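Local coordinates for protein putative oxidoreductase (Salmonella enterica subsp. enterica serovar Typhimurium, PDB 3NX4) that binds NADP and probably reduces acryloyl-CoA with NADPH, as a member of the medium-chain dehydrogenase/reductase superfamily, at residues A127-M132 with A273-A278; M132-A137 with G214-V219; A137-G142 with W279-K284. One frame throughout, in Å; residues are numbered along the deposited sequence. Where two conformers were deposited one is given.

Helix 118-140 comes first along the chain and supplies one side of all three contacts. Interaction 2 closes the shortest loop of the three, bringing 132-137 against strand 212-217 of the parallel nucleotide-binding sheet. It lies within the longer loop of interaction 1, which returns helix 272-285 to 127-132 beside the nicotinamide end of the cofactor. Interaction 3 pairs the C-terminal end of helix 118-140, 137-142, with 279-284 and crosses both others, because its segments alternate with theirs. Interactions 1 and 2 share Met132, interactions 2 and 3 share Ala137, and a salt bridge from Arg274 to Asp140 connects interactions 1 and 3. One long helix is thus held between the sheet and a later helix.

Interaction 1 (A127-M132 with A273-A278); sequences AGFTAM and ARRAEA. With NAP (NADP nicotinamide-adenine-dinucleotide phosphate), chain C.
Phe129 and Arg275 meet where two helices pack beside the nicotinamide end of the NADP pocket. The aromatic ring reaches across the helix interface because its CG stands anti to the backbone N (chi1 173°), and it meets the side chains of Arg275 and Ala278. Phe129 CZ lies 3.7 Å from Arg275 CG, while Phe129 CE1 is 3.7 Å from Ala278 CB. The arginine chain bends at chi3, which turns one guanidinium face toward the ring, so that Phe129 CZ lies 4.0 Å above its plane, offset toward the rim, with the two planes 18° apart. Thr270 O accepts from NE, with weak bonds from NH1 and NH2 to further carbonyls, so the charged end is held in place while its aliphatic part packs obliquely against the ring. Further along, Met132 CG comes within 3.6 Å of Ala278 O, the CA atoms of Met132 and Ala278 are 6.0 Å apart, and the axes of the two segments approach to 10.2 Å and cross at 102°. One residue on from Phe129, Thr130 faces the cofactor: its OG1 lies 3.1 Å from C4N, the carbon that carries the hydride in NADPH, and is hydrogen-bonded to Thr126 O. The Phe129 ring also stacks with Trp279, one turn on from Arg275. Helix 158-169 covers another side of helix 118-140, touching Ala127, Ala131 and Met132, while helix 272-285 packs across it.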
loop_
_atom_site.group_PDB
_atom_site.type_symbol
_atom_site.label_atom_id
_atom_site.label_comp_id
_atom_site.label_asym_id
_atom_site.label_seq_id
_atom_site.Cartn_x
_atom_site.Cartn_y
_atom_site.Cartn_z
ATOM N N ALA A 127 19.954 -8.471 -0.125
ATOM C CA ALA A 127 18.873 -9.136 -0.855
ATOM C C ALA A 127 18.010 -9.962 0.086
ATOM O O ALA A 127 16.786 -9.842 0.093
ATOM C CB ALA A 127 19.445 -10.037 -1.982
ATOM N N GLY A 128 18.656 -10.816 0.874
ATOM C CA GLY A 128 17.945 -11.701 1.780
ATOM C C GLY A 128 17.315 -10.965 2.959
ATOM O O GLY A 128 16.217 -11.301 3.399
ATOM N N PHE A 129 18.014 -9.963 3.477
ATOM C CA PHE A 129 17.472 -9.122 4.538
ATOM C C PHE A 129 16.186 -8.446 4.047
ATOM O O PHE A 129 15.169 -8.439 4.737
ATOM C CB PHE A 129 18.541 -8.098 4.948
ATOM C CG PHE A 129 18.068 -7.050 5.917
ATOM C CD1 PHE A 129 17.973 -7.326 7.281
ATOM C CD2 PHE A 129 17.791 -5.762 5.477
ATOM C CE1 PHE A 129 17.557 -6.349 8.180
ATOM C CE2 PHE A 129 17.388 -4.767 6.378
ATOM C CZ PHE A 129 17.262 -5.067 7.727
ATOM N N THR A 130 16.231 -7.920 2.828
ATOM C CA THR A 130 15.055 -7.366 2.165
ATOM C C THR A 130 13.907 -8.388 1.976
ATOM O O THR A 130 12.738 -8.071 2.199
ATOM C CB THR A 130 15.454 -6.780 0.800
ATOM O OG1 THR A 130 16.459 -5.777 0.997
ATOM C CG2 THR A 130 14.246 -6.146 0.104
ATOM N N ALA A 131 14.226 -9.598 1.541
ATOM C CA ALA A 131 13.188 -10.618 1.384
ATOM C C ALA A 131 12.502 -10.844 2.723
ATOM O O ALA A 131 11.272 -11.015 2.790
ATOM C CB ALA A 131 13.778 -11.915 0.890
HETATM N N MSE A 132 13.307 -10.852 3.791
HETATM C CA MSE A 132 12.765 -11.071 5.124
HETATM C C MSE A 132 11.826 -9.918 5.514
HETATM O O MSE A 132 10.737 -10.145 6.044
HETATM C CB MSE A 132 13.883 -11.236 6.155
HETATM C CG MSE A 132 13.381 -11.702 7.513
HETATM SE SE MSE A 132 12.724 -13.564 7.512
HETATM C CE MSE A 132 10.990 -13.189 7.992
ATOM N N ALA A 273 15.440 -1.890 15.806
ATOM C CA ALA A 273 14.584 -2.941 16.352
ATOM C C ALA A 273 14.068 -3.878 15.257
ATOM O O ALA A 273 14.126 -5.100 15.394
ATOM C CB ALA A 273 13.410 -2.344 17.128
ATOM N N ARG A 274 13.548 -3.312 14.176
ATOM C CA ARG A 274 13.028 -4.152 13.101
ATOM C C ARG A 274 14.165 -4.881 12.389
ATOM O O ARG A 274 14.028 -6.038 11.984
ATOM C CB ARG A 274 12.219 -3.337 12.095
ATOM C CG ARG A 274 11.451 -4.214 11.096
ATOM C CD ARG A 274 10.351 -3.412 10.442
ATOM N NE ARG A 274 9.432 -4.197 9.619
ATOM C CZ ARG A 274 8.386 -4.872 10.092
ATOM N NH1 ARG A 274 8.136 -4.886 11.394
ATOM N NH2 ARG A 274 7.582 -5.530 9.264
ATOM N N ARG A 275 15.291 -4.190 12.241
ATOM C CA ARG A 275 16.457 -4.758 11.572
ATOM C C ARG A 275 16.960 -5.979 12.349
ATOM O O ARG A 275 17.219 -7.038 11.767
ATOM C CB ARG A 275 17.537 -3.680 11.449
ATOM C CG ARG A 275 18.863 -4.136 10.878
ATOM C CD ARG A 275 19.844 -2.969 10.784
ATOM N NE ARG A 275 19.349 -1.831 9.997
ATOM C CZ ARG A 275 19.644 -1.628 8.715
ATOM N NH1 ARG A 275 20.395 -2.505 8.056
ATOM N NH2 ARG A 275 19.177 -0.563 8.080
ATOM N N ALA A 276 17.061 -5.841 13.674
ATOM C CA ALA A 276 17.475 -6.952 14.532
ATOM C C ALA A 276 16.483 -8.114 14.461
ATOM O O ALA A 276 16.881 -9.272 14.441
ATOM C CB ALA A 276 17.643 -6.485 15.980
ATOM N N GLU A 277 15.190 -7.809 14.426
ATOM C CA GLU A 277 14.169 -8.841 14.306
ATOM C C GLU A 277 14.340 -9.626 12.999
ATOM O O GLU A 277 14.232 -10.848 12.967
ATOM C CB GLU A 277 12.788 -8.193 14.358
ATOM C CG GLU A 277 11.619 -9.156 14.398
ATOM C CD GLU A 277 10.280 -8.432 14.478
ATOM O OE1 GLU A 277 10.271 -7.179 14.490
ATOM O OE2 GLU A 277 9.235 -9.114 14.531
ATOM N N ALA A 278 14.601 -8.907 11.912
ATOM C CA ALA A 278 14.724 -9.562 10.613
ATOM C C ALA A 278 15.876 -10.575 10.650
ATOM O O ALA A 278 15.723 -11.720 10.221
ATOM C CB ALA A 278 14.929 -8.536 9.510
HETATM P PA NAP C . 18.512 -9.597 -9.043
HETATM O O1A NAP C . 19.232 -10.690 -8.368
HETATM O O2A NAP C . 19.108 -9.039 -10.266
HETATM O O5B NAP C . 16.991 -10.018 -9.297
HETATM C C5B NAP C . 16.219 -9.265 -10.190
HETATM C C4B NAP C . 15.383 -10.281 -10.954
HETATM O O4B NAP C . 14.427 -9.596 -11.715
HETATM C C3B NAP C . 16.218 -11.106 -11.936
HETATM O O3B NAP C . 16.659 -12.307 -11.333
HETATM C C2B NAP C . 15.233 -11.397 -13.052
HETATM O O2B NAP C . 14.535 -12.567 -12.696
HETATM C C1B NAP C . 14.254 -10.238 -12.971
HETATM N N9A NAP C . 14.504 -9.233 -14.014
HETATM C C8A NAP C . 15.712 -8.692 -14.381
HETATM N N7A NAP C . 15.482 -7.783 -15.361
HETATM C C5A NAP C . 14.157 -7.731 -15.607
HETATM C C6A NAP C . 13.390 -6.990 -16.497
HETATM N N6A NAP C . 13.952 -6.120 -17.327
HETATM N N1A NAP C . 12.028 -7.161 -16.511
HETATM C C2A NAP C . 11.429 -8.063 -15.657
HETATM N N3A NAP C . 12.193 -8.804 -14.780
HETATM C C4A NAP C . 13.533 -8.638 -14.762
HETATM O O3 NAP C . 18.338 -8.360 -8.016
HETATM P PN NAP C . 18.165 -8.371 -6.424
HETATM O O1N NAP C . 19.460 -8.092 -5.763
HETATM O O2N NAP C . 17.428 -9.610 -6.084
HETATM O O5D NAP C . 17.199 -7.089 -6.283
HETATM C C5D NAP C . 15.921 -7.141 -6.872
HETATM C C4D NAP C . 15.338 -5.739 -6.948
HETATM O O4D NAP C . 15.127 -5.279 -5.635
HETATM C C3D NAP C . 16.304 -4.760 -7.596
HETATM O O3D NAP C . 15.569 -3.826 -8.356
HETATM C C2D NAP C . 16.958 -4.060 -6.427
HETATM O O2D NAP C . 17.334 -2.746 -6.756
HETATM C C1D NAP C . 15.817 -4.064 -5.430
HETATM N N1N NAP C . 16.241 -3.988 -4.027
HETATM C C2N NAP C . 15.827 -2.914 -3.293
HETATM C C3N NAP C . 16.169 -2.784 -1.950
HETATM C C7N NAP C . 15.285 -1.912 -1.102
HETATM O O7N NAP C . 15.828 -1.198 -0.021
HETATM N N7N NAP C . 13.994 -1.838 -1.406
HETATM C C4N NAP C . 16.949 -3.776 -1.354
HETATM C C5N NAP C . 17.364 -4.876 -2.116
HETATM C C6N NAP C . 16.992 -4.975 -3.455
HETATM P P2B NAP C . 14.056 -13.623 -13.830
HETATM O O1X NAP C . 13.674 -14.889 -13.113
HETATM O O2X NAP C . 12.859 -13.069 -14.563
HETATM O O3X NAP C . 15.209 -13.852 -14.770
#

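Interaction 2 (M132-A137 with G214-V219); sequences MLCVMA and GAIDTV. With NAP (NADP nicotinamide-adenine-dinucleotide phosphate), chain C.
Cys134 and Val135 press on Ile216 in a small, buried, wholly apolar contact between helix 118-140 and strand 212-217, the fourth strand along the chain of the parallel Rossmann sheet. The isoleucine does all the work on the strand side. Its CG1 lies anti to the carbonyl carbon (chi1 -63°) and the chain extends beyond it, which carries CD1 out to the helix, where it sits 3.8 Å from Cys134 CB and also 3.8 Å from Val135 CG2. The other branch, CG2, packs 3.8 Å from Cys134 CB and 3.9 Å from Cys134 SG, so both branches come up against Cys134 CB from the same side. Val135 starts out facing away from the strand, and the contact is made by its CG2 methyl alone. Ala163 of helix 158-169 touches the same isoleucine, and backbone hydrogen bonds tie Ile216 to Val151 and Thr153, in and just after strand 150-152. Just beyond, the strand ends at the cofactor: Thr218 O lies 3.5 Å from C4D of the nicotinamide ribose, and Val219 CG1 is 3.4 Å from C2A of the adenine. Asp217, facing the other way, is hydrogen-bonded through OD1 to Thr153 OG1 and through OD2 to Gly220 N, consistent with holding the turn. Made of methyl, methylene and thiol groups, the contact rests on van der Waals packing and burial of apolar surface, without directional bonds between helix and strand.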
loop_
_atom_site.group_PDB
_atom_site.type_symbol
_atom_site.label_atom_id
_atom_site.label_comp_id
_atom_site.label_asym_id
_atom_site.label_seq_id
_atom_site.Cartn_x
_atom_site.Cartn_y
_atom_site.Cartn_z
HETATM N N MSE A 132 13.307 -10.852 3.791
HETATM C CA MSE A 132 12.765 -11.071 5.124
HETATM C C MSE A 132 11.826 -9.918 5.514
HETATM O O MSE A 132 10.737 -10.145 6.044
HETATM C CB MSE A 132 13.883 -11.236 6.155
HETATM C CG MSE A 132 13.381 -11.702 7.513
HETATM SE SE MSE A 132 12.724 -13.564 7.512
HETATM C CE MSE A 132 10.990 -13.189 7.992
ATOM N N LEU A 133 12.250 -8.681 5.268
ATOM C CA LEU A 133 11.365 -7.543 5.513
ATOM C C LEU A 133 10.052 -7.659 4.720
ATOM O O LEU A 133 9.001 -7.241 5.216
ATOM C CB LEU A 133 12.062 -6.225 5.197
ATOM C CG LEU A 133 13.259 -5.901 6.098
ATOM C CD1 LEU A 133 14.003 -4.695 5.548
ATOM C CD2 LEU A 133 12.818 -5.659 7.549
ATOM N N CYS A 134 10.110 -8.214 3.500
ATOM C CA CYS A 134 8.901 -8.356 2.677
ATOM C C CYS A 134 7.976 -9.405 3.255
ATOM O O CYS A 134 6.773 -9.211 3.332
ATOM C CB CYS A 134 9.250 -8.735 1.235
ATOM S SG CYS A 134 10.032 -7.414 0.302
ATOM N N VAL A 135 8.546 -10.526 3.672
ATOM C CA VAL A 135 7.758 -11.553 4.335
ATOM C C VAL A 135 7.097 -10.988 5.609
ATOM O O VAL A 135 5.931 -11.257 5.896
ATOM C CB VAL A 135 8.640 -12.767 4.658
ATOM C CG1 VAL A 135 7.914 -13.731 5.579
ATOM C CG2 VAL A 135 9.078 -13.458 3.342
HETATM N N MSE A 136 7.835 -10.182 6.361
HETATM C CA MSE A 136 7.276 -9.607 7.582
HETATM C C MSE A 136 6.116 -8.638 7.291
HETATM O O MSE A 136 5.148 -8.554 8.055
HETATM C CB MSE A 136 8.388 -8.942 8.396
HETATM C CG MSE A 136 9.294 -9.967 9.072
HETATM SE SE MSE A 136 10.949 -9.163 9.798
HETATM C CE MSE A 136 10.186 -7.895 11.034
ATOM N N ALA A 137 6.210 -7.926 6.172
ATOM C CA ALA A 137 5.124 -7.058 5.713
ATOM C C ALA A 137 3.853 -7.851 5.408
ATOM O O ALA A 137 2.752 -7.441 5.779
ATOM C CB ALA A 137 5.561 -6.263 4.486
ATOM N N GLY A 214 -1.008 -12.805 -1.366
ATOM C CA GLY A 214 0.120 -11.927 -1.099
ATOM C C GLY A 214 1.076 -11.911 -2.282
ATOM O O GLY A 214 0.992 -12.746 -3.195
ATOM N N ALA A 215 1.993 -10.957 -2.278
ATOM C CA ALA A 215 2.991 -10.905 -3.328
ATOM C C ALA A 215 4.240 -10.202 -2.840
ATOM O O ALA A 215 4.182 -9.288 -2.030
ATOM C CB ALA A 215 2.442 -10.220 -4.592
ATOM N N ILE A 216 5.378 -10.649 -3.347
ATOM C CA ILE A 216 6.639 -9.986 -3.075
ATOM C C ILE A 216 7.166 -9.600 -4.448
ATOM O O ILE A 216 7.455 -10.474 -5.274
ATOM C CB ILE A 216 7.612 -10.934 -2.334
ATOM C CG1 ILE A 216 7.025 -11.314 -0.964
ATOM C CG2 ILE A 216 8.998 -10.288 -2.198
ATOM C CD1 ILE A 216 7.983 -12.110 -0.046
ATOM N N ASP A 217 7.244 -8.298 -4.710
ATOM C CA ASP A 217 7.628 -7.817 -6.032
ATOM C C ASP A 217 8.990 -7.151 -6.058
ATOM O O ASP A 217 9.270 -6.250 -5.258
ATOM C CB ASP A 217 6.607 -6.829 -6.590
ATOM C CG ASP A 217 7.032 -6.280 -7.950
ATOM O OD1 ASP A 217 7.069 -7.062 -8.939
ATOM O OD2 ASP A 217 7.357 -5.075 -8.025
ATOM N N THR A 218 9.834 -7.610 -6.974
ATOM C CA THR A 218 11.171 -7.085 -7.159
ATOM C C THR A 218 11.349 -6.445 -8.536
ATOM O O THR A 218 12.414 -5.966 -8.856
ATOM C CB THR A 218 12.202 -8.211 -7.045
ATOM O OG1 THR A 218 12.102 -9.054 -8.191
ATOM C CG2 THR A 218 11.969 -9.037 -5.794
ATOM N N VAL A 219 10.305 -6.484 -9.349
ATOM C CA VAL A 219 10.371 -6.019 -10.725
ATOM C C VAL A 219 9.792 -4.642 -11.011
ATOM O O VAL A 219 10.330 -3.895 -11.801
ATOM C CB VAL A 219 9.702 -7.039 -11.663
ATOM C CG1 VAL A 219 9.789 -6.583 -13.095
ATOM C CG2 VAL A 219 10.307 -8.403 -11.480
HETATM P PA NAP C . 18.512 -9.597 -9.043
HETATM O O1A NAP C . 19.232 -10.690 -8.368
HETATM O O2A NAP C . 19.108 -9.039 -10.266
HETATM O O5B NAP C . 16.991 -10.018 -9.297
HETATM C C5B NAP C . 16.219 -9.265 -10.190
HETATM C C4B NAP C . 15.383 -10.281 -10.954
HETATM O O4B NAP C . 14.427 -9.596 -11.715
HETATM C C3B NAP C . 16.218 -11.106 -11.936
HETATM O O3B NAP C . 16.659 -12.307 -11.333
HETATM C C2B NAP C . 15.233 -11.397 -13.052
HETATM O O2B NAP C . 14.535 -12.567 -12.696
HETATM C C1B NAP C . 14.254 -10.238 -12.971
HETATM N N9A NAP C . 14.504 -9.233 -14.014
HETATM C C8A NAP C . 15.712 -8.692 -14.381
HETATM N N7A NAP C . 15.482 -7.783 -15.361
HETATM C C5A NAP C . 14.157 -7.731 -15.607
HETATM C C6A NAP C . 13.390 -6.990 -16.497
HETATM N N6A NAP C . 13.952 -6.120 -17.327
HETATM N N1A NAP C . 12.028 -7.161 -16.511
HETATM C C2A NAP C . 11.429 -8.063 -15.657
HETATM N N3A NAP C . 12.193 -8.804 -14.780
HETATM C C4A NAP C . 13.533 -8.638 -14.762
HETATM O O3 NAP C . 18.338 -8.360 -8.016
HETATM P PN NAP C . 18.165 -8.371 -6.424
HETATM O O1N NAP C . 19.460 -8.092 -5.763
HETATM O O2N NAP C . 17.428 -9.610 -6.084
HETATM O O5D NAP C . 17.199 -7.089 -6.283
HETATM C C5D NAP C . 15.921 -7.141 -6.872
HETATM C C4D NAP C . 15.338 -5.739 -6.948
HETATM O O4D NAP C . 15.127 -5.279 -5.635
HETATM C C3D NAP C . 16.304 -4.760 -7.596
HETATM O O3D NAP C . 15.569 -3.826 -8.356
HETATM C C2D NAP C . 16.958 -4.060 -6.427
HETATM O O2D NAP C . 17.334 -2.746 -6.756
HETATM C C1D NAP C . 15.817 -4.064 -5.430
HETATM N N1N NAP C . 16.241 -3.988 -4.027
HETATM C C2N NAP C . 15.827 -2.914 -3.293
HETATM C C3N NAP C . 16.169 -2.784 -1.950
HETATM C C7N NAP C . 15.285 -1.912 -1.102
HETATM O O7N NAP C . 15.828 -1.198 -0.021
HETATM N N7N NAP C . 13.994 -1.838 -1.406
HETATM C C4N NAP C . 16.949 -3.776 -1.354
HETATM C C5N NAP C . 17.364 -4.876 -2.116
HETATM C C6N NAP C . 16.992 -4.975 -3.455
HETATM P P2B NAP C . 14.056 -13.623 -13.830
HETATM O O1X NAP C . 13.674 -14.889 -13.113
HETATM O O2X NAP C . 12.859 -13.069 -14.563
HETATM O O3X NAP C . 15.209 -13.852 -14.770
#

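Interaction 3 (A137-G142 with W279-K284); sequences ALEDAG and WARLVK
Glu139 places its carboxylate end-on against the guanidinium of Arg281, the two side chains approaching from opposite directions. Arg281 NH1 donates to Glu139 OE1 at 2.8 Å with an N-H...O angle of 173°, and Arg281 NH2 donates to Glu139 OE2 at 2.9 Å. Both oxygens use their syn lone pairs, and the two flat groups are nearly coplanar, 18° apart, so this is a bidentate salt bridge that fixes the rotation of each group. The glutamate reaches out as an extended chain, whereas the arginine curls at chi2 (-76°) and chi3. Within 137-142 and 279-284 the nearest CA atoms, those of Glu139 and Arg281, are 12.5 Å apart. One residue beyond Glu139 the helix ends in a Schellman motif, in which Gly142 takes a positive phi and its N bonds to Glu139 O at 2.8 Å. Both bridging residues are partly exposed, at the surface of the cofactor-binding part of the fold. Arg281 has a second acidic partner, its NE pairing with Asp285 OD2 on its own helix, which probably steadies the positive charge. Next to Glu139, Asp140 makes a separate salt bridge to Arg274, between the same two helices.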
loop_
_atom_site.group_PDB
_atom_site.type_symbol
_atom_site.label_atom_id
_atom_site.label_comp_id
_atom_site.label_asym_id
_atom_site.label_seq_id
_atom_site.Cartn_x
_atom_site.Cartn_y
_atom_site.Cartn_z
ATOM N N ALA A 137 6.210 -7.926 6.172
ATOM C CA ALA A 137 5.124 -7.058 5.713
ATOM C C ALA A 137 3.853 -7.851 5.408
ATOM O O ALA A 137 2.752 -7.441 5.779
ATOM C CB ALA A 137 5.561 -6.263 4.486
ATOM N N LEU A 138 3.994 -8.983 4.727
ATOM C CA LEU A 138 2.837 -9.836 4.468
ATOM C C LEU A 138 2.218 -10.294 5.783
ATOM O O LEU A 138 0.994 -10.292 5.942
ATOM C CB LEU A 138 3.240 -11.053 3.624
ATOM C CG LEU A 138 3.724 -10.776 2.199
ATOM C CD1 LEU A 138 3.910 -12.095 1.444
ATOM C CD2 LEU A 138 2.756 -9.887 1.446
ATOM N N GLU A 139 3.071 -10.691 6.728
ATOM C CA GLU A 139 2.605 -11.071 8.058
ATOM C C GLU A 139 1.873 -9.923 8.780
ATOM O O GLU A 139 0.817 -10.138 9.391
ATOM C CB GLU A 139 3.772 -11.590 8.911
ATOM C CG GLU A 139 4.314 -12.914 8.434
ATOM C CD GLU A 139 5.584 -13.355 9.157
ATOM O OE1 GLU A 139 6.189 -12.537 9.892
ATOM O OE2 GLU A 139 5.973 -14.532 8.991
ATOM N N ASP A 140 2.438 -8.718 8.726
ATOM C CA ASP A 140 1.781 -7.529 9.274
ATOM C C ASP A 140 0.378 -7.353 8.684
ATOM O O ASP A 140 -0.528 -6.842 9.338
ATOM C CB ASP A 140 2.592 -6.263 8.961
ATOM C CG ASP A 140 3.883 -6.163 9.769
ATOM O OD1 ASP A 140 4.062 -6.939 10.735
ATOM O OD2 ASP A 140 4.714 -5.285 9.439
ATOM N N ALA A 141 0.212 -7.747 7.429
ATOM C CA ALA A 141 -1.067 -7.595 6.734
ATOM C C ALA A 141 -2.013 -8.748 7.052
ATOM O O ALA A 141 -3.153 -8.773 6.588
ATOM C CB ALA A 141 -0.835 -7.490 5.212
ATOM N N GLY A 142 -1.530 -9.714 7.831
ATOM C CA GLY A 142 -2.348 -10.855 8.213
ATOM C C GLY A 142 -2.448 -11.931 7.137
ATOM O O GLY A 142 -3.358 -12.756 7.157
ATOM N N TRP A 279 17.027 -10.161 11.179
ATOM C CA TRP A 279 18.179 -11.067 11.244
ATOM C C TRP A 279 17.867 -12.301 12.088
ATOM O O TRP A 279 18.142 -13.422 11.688
ATOM C CB TRP A 279 19.448 -10.344 11.739
ATOM C CG TRP A 279 20.053 -9.501 10.665
ATOM C CD1 TRP A 279 20.050 -8.136 10.594
ATOM C CD2 TRP A 279 20.694 -9.967 9.463
ATOM N NE1 TRP A 279 20.672 -7.723 9.439
ATOM C CE2 TRP A 279 21.069 -8.826 8.723
ATOM C CE3 TRP A 279 21.002 -11.236 8.953
ATOM C CZ2 TRP A 279 21.739 -8.913 7.502
ATOM C CZ3 TRP A 279 21.672 -11.325 7.725
ATOM C CH2 TRP A 279 22.029 -10.168 7.017
ATOM N N ALA A 280 17.265 -12.088 13.251
ATOM C CA ALA A 280 16.851 -13.208 14.083
ATOM C C ALA A 280 15.903 -14.157 13.326
ATOM O O ALA A 280 16.020 -15.373 13.446
ATOM C CB ALA A 280 16.201 -12.700 15.362
ATOM N N ARG A 281 14.972 -13.606 12.549
ATOM C CA ARG A 281 14.020 -14.441 11.794
ATOM C C ARG A 281 14.721 -15.227 10.681
ATOM O O ARG A 281 14.415 -16.398 10.443
ATOM C CB ARG A 281 12.877 -13.599 11.195
ATOM C CG ARG A 281 11.806 -13.125 12.217
ATOM C CD ARG A 281 10.856 -14.244 12.632
ATOM N NE ARG A 281 10.239 -14.931 11.488
ATOM C CZ ARG A 281 9.114 -14.543 10.887
ATOM N NH1 ARG A 281 8.468 -13.470 11.323
ATOM N NH2 ARG A 281 8.627 -15.234 9.853
ATOM N N LEU A 282 15.652 -14.576 9.995
ATOM C CA LEU A 282 16.442 -15.241 8.964
ATOM C C LEU A 282 17.179 -16.464 9.517
ATOM O O LEU A 282 17.148 -17.540 8.925
ATOM C CB LEU A 282 17.435 -14.257 8.336
ATOM C CG LEU A 282 16.808 -13.276 7.333
ATOM C CD1 LEU A 282 17.727 -12.084 7.152
ATOM C CD2 LEU A 282 16.524 -13.966 5.986
ATOM N N VAL A 283 17.836 -16.304 10.656
ATOM C CA VAL A 283 18.555 -17.425 11.237
ATOM C C VAL A 283 17.584 -18.577 11.475
ATOM O O VAL A 283 17.913 -19.742 11.265
ATOM C CB VAL A 283 19.263 -17.027 12.543
ATOM C CG1 VAL A 283 19.849 -18.254 13.220
ATOM C CG2 VAL A 283 20.347 -16.001 12.245
ATOM N N LYS A 284 16.371 -18.240 11.888
ATOM C CA LYS A 284 15.371 -19.253 12.190
ATOM C C LYS A 284 14.727 -19.856 10.941
ATOM O O LYS A 284 14.481 -21.060 10.889
ATOM C CB LYS A 284 14.293 -18.666 13.110
ATOM C CG LYS A 284 13.171 -19.628 13.459
ATOM C CD LYS A 284 12.150 -18.982 14.392
ATOM C CE LYS A 284 11.388 -17.838 13.712
ATOM N NZ LYS A 284 10.331 -18.297 12.754
#